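Local coordinates for CRISPR-associated endoribonuclease Cas2 (Streptococcus pyogenes serotype M1, PDB 4QR2), which probably acts as a metal-dependent nuclease of the CRISPR adaptive immune system, working as a homodimer that joins a Cas1 homodimer, at residues V3-D8 and S37-S42. Sequence-based numbering, arbitrary orientation.
Sequences VLVTYD and SVFECS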
loop_
_atom_site.group_PDB
_atom_site.type_symbol
_atom_site.label_atom_id
_atom_site.label_comp_id
_atom_site.label_asym_id
_atom_site.label_seq_id
_atom_site.Cartn_x
_atom_site.Cartn_y
_atom_site.Cartn_z
ATOM N N VAL A 3 -9.982 4.768 -5.661
ATOM C CA VAL A 3 -8.922 3.886 -6.078
ATOM C C VAL A 3 -7.756 4.070 -5.124
ATOM O O VAL A 3 -7.230 5.196 -4.958
ATOM C CB VAL A 3 -8.400 4.226 -7.468
ATOM C CG1 VAL A 3 -7.191 3.353 -7.823
ATOM C CG2 VAL A 3 -9.526 4.069 -8.537
ATOM N N LEU A 4 -7.374 2.983 -4.494
ATOM C CA LEU A 4 -6.116 2.957 -3.712
ATOM C C LEU A 4 -4.912 2.646 -4.582
ATOM O O LEU A 4 -4.866 1.614 -5.264
ATOM C CB LEU A 4 -6.227 1.905 -2.609
ATOM C CG LEU A 4 -5.103 1.846 -1.607
ATOM C CD1 LEU A 4 -5.141 3.061 -0.744
ATOM C CD2 LEU A 4 -5.117 0.588 -0.774
ATOM N N VAL A 5 -3.922 3.516 -4.543
ATOM C CA VAL A 5 -2.734 3.363 -5.353
ATOM C C VAL A 5 -1.582 2.998 -4.416
ATOM O O VAL A 5 -1.248 3.798 -3.503
ATOM C CB VAL A 5 -2.368 4.680 -6.094
ATOM C CG1 VAL A 5 -1.146 4.502 -6.987
ATOM C CG2 VAL A 5 -3.498 5.185 -6.985
ATOM N N THR A 6 -0.910 1.863 -4.688
ATOM C CA THR A 6 0.248 1.489 -3.973
ATOM C C THR A 6 1.454 1.363 -4.899
ATOM O O THR A 6 1.458 0.634 -5.875
ATOM C CB THR A 6 -0.005 0.208 -3.079
ATOM O OG1 THR A 6 -0.225 -0.917 -3.965
ATOM C CG2 THR A 6 -1.252 0.293 -2.208
ATOM N N TYR A 7 2.483 2.182 -4.604
ATOM C CA TYR A 7 3.654 2.300 -5.426
ATOM C C TYR A 7 4.853 1.704 -4.740
ATOM O O TYR A 7 5.219 2.105 -3.640
ATOM C CB TYR A 7 3.944 3.794 -5.769
ATOM C CG TYR A 7 5.129 4.034 -6.704
ATOM C CD1 TYR A 7 5.444 3.164 -7.709
ATOM C CD2 TYR A 7 5.901 5.156 -6.566
ATOM C CE1 TYR A 7 6.441 3.424 -8.597
ATOM C CE2 TYR A 7 6.926 5.435 -7.425
ATOM C CZ TYR A 7 7.242 4.585 -8.425
ATOM O OH TYR A 7 8.276 4.870 -9.284
ATOM N N ASP A 8 5.468 0.697 -5.372
ATOM C CA ASP A 8 6.672 0.039 -4.869
ATOM C C ASP A 8 7.864 0.515 -5.701
ATOM O O ASP A 8 7.982 0.207 -6.894
ATOM C CB ASP A 8 6.527 -1.455 -5.085
ATOM C CG ASP A 8 7.617 -2.303 -4.406
ATOM O OD1 ASP A 8 8.562 -1.786 -3.874
ATOM O OD2 ASP A 8 7.473 -3.579 -4.451
ATOM N N SER A 37 4.080 6.046 0.171
ATOM C CA SER A 37 3.858 5.561 -1.207
ATOM C C SER A 37 2.498 4.948 -1.368
ATOM O O SER A 37 2.316 4.041 -2.200
ATOM C CB SER A 37 4.976 4.573 -1.582
ATOM O OG SER A 37 5.006 3.408 -0.710
ATOM N N VAL A 38 1.528 5.423 -0.591
ATOM C CA VAL A 38 0.158 4.982 -0.754
ATOM C C VAL A 38 -0.783 6.209 -0.851
ATOM O O VAL A 38 -0.718 7.187 -0.052
ATOM C CB VAL A 38 -0.273 4.028 0.443
ATOM C CG1 VAL A 38 -1.726 3.578 0.319
ATOM C CG2 VAL A 38 0.608 2.804 0.542
ATOM N N PHE A 39 -1.676 6.134 -1.844
ATOM C CA PHE A 39 -2.558 7.246 -2.182
ATOM C C PHE A 39 -4.004 6.789 -2.274
ATOM O O PHE A 39 -4.321 5.807 -2.902
ATOM C CB PHE A 39 -2.124 7.975 -3.467
ATOM C CG PHE A 39 -0.666 8.229 -3.543
ATOM C CD1 PHE A 39 0.231 7.234 -3.939
ATOM C CD2 PHE A 39 -0.161 9.440 -3.135
ATOM C CE1 PHE A 39 1.613 7.481 -3.929
ATOM C CE2 PHE A 39 1.186 9.688 -3.133
ATOM C CZ PHE A 39 2.094 8.701 -3.508
ATOM N N GLU A 40 -4.891 7.551 -1.636
ATOM C CA GLU A 40 -6.300 7.303 -1.740
ATOM C C GLU A 40 -6.905 8.291 -2.705
ATOM O O GLU A 40 -6.988 9.490 -2.402
ATOM C CB GLU A 40 -6.922 7.395 -0.350
ATOM C CG GLU A 40 -6.625 6.220 0.561
ATOM C CD GLU A 40 -7.107 6.367 2.000
ATOM O OE1 GLU A 40 -7.746 7.450 2.404
ATOM O OE2 GLU A 40 -6.821 5.406 2.763
ATOM N N CYS A 41 -7.306 7.831 -3.886
ATOM C CA CYS A 41 -7.626 8.750 -4.988
ATOM C C CYS A 41 -9.096 8.624 -5.342
ATOM O O CYS A 41 -9.688 7.578 -5.227
ATOM C CB CYS A 41 -6.771 8.507 -6.251
ATOM S SG CYS A 41 -5.043 8.822 -5.999
ATOM N N SER A 42 -9.739 9.709 -5.658
ATOM C CA SER A 42 -11.116 9.624 -6.060
ATOM C C SER A 42 -11.123 10.151 -7.497
ATOM O O SER A 42 -10.719 11.325 -7.776
ATOM C CB SER A 42 -11.992 10.496 -5.163
ATOM O OG SER A 42 -13.293 10.584 -5.684
#
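Val-5 and Phe-39 form a hydrogen-bonded pair in the middle of the antiparallel sheet of this ferredoxin-like fold, where the central strands 3-8 and 38-42 run side by side. Val-5 N reaches Phe-39 O at 2.8 Å, and Phe-39 N returns the bond to Val-5 O. Val-3 and Cys-41 make a second such pair, while Tyr-7 N closes the row on Ser-37 O.

On the face carrying Val-3, Val-5, Phe-39 and Cys-41, turned to the helices, Val-5 and Phe-39 meet through their CB atoms, 4.2 Å apart. Phe-39 CG stands anti to the carbonyl carbon (chi1 -44°). Cys-41 SG lies diagonally across from Val-5 CG2, at 4.1 Å. Phe-39 touches Cys-27 of helix 14-27, and Tyr-7 swings away from Ser-37 to pack on the same helix, its OH hydrogen-bonded to Asp-64.

The other face belongs to the dimer. Leu-4 CD1 sits between two neighbours on the opposing strand, 3.6 Å from Val-38 CG1 and 3.7 Å from Glu-40 CG. Beyond CG, Glu-40 is extended, and OE2 forms a salt bridge with Arg-67 and a hydrogen bond with Tyr-69, both of the second subunit, where Thr-6 OG1 is hydrogen-bonded to Gln-35 and OD2 of Asp-8, the predicted magnesium ligand at the strand's end, is hydrogen-bonded to Asn-36 N. Thr-6 keeps its methyl beside Val-38, the two side chains pointing the same way with CG2 to CG2 at 4.2 Å.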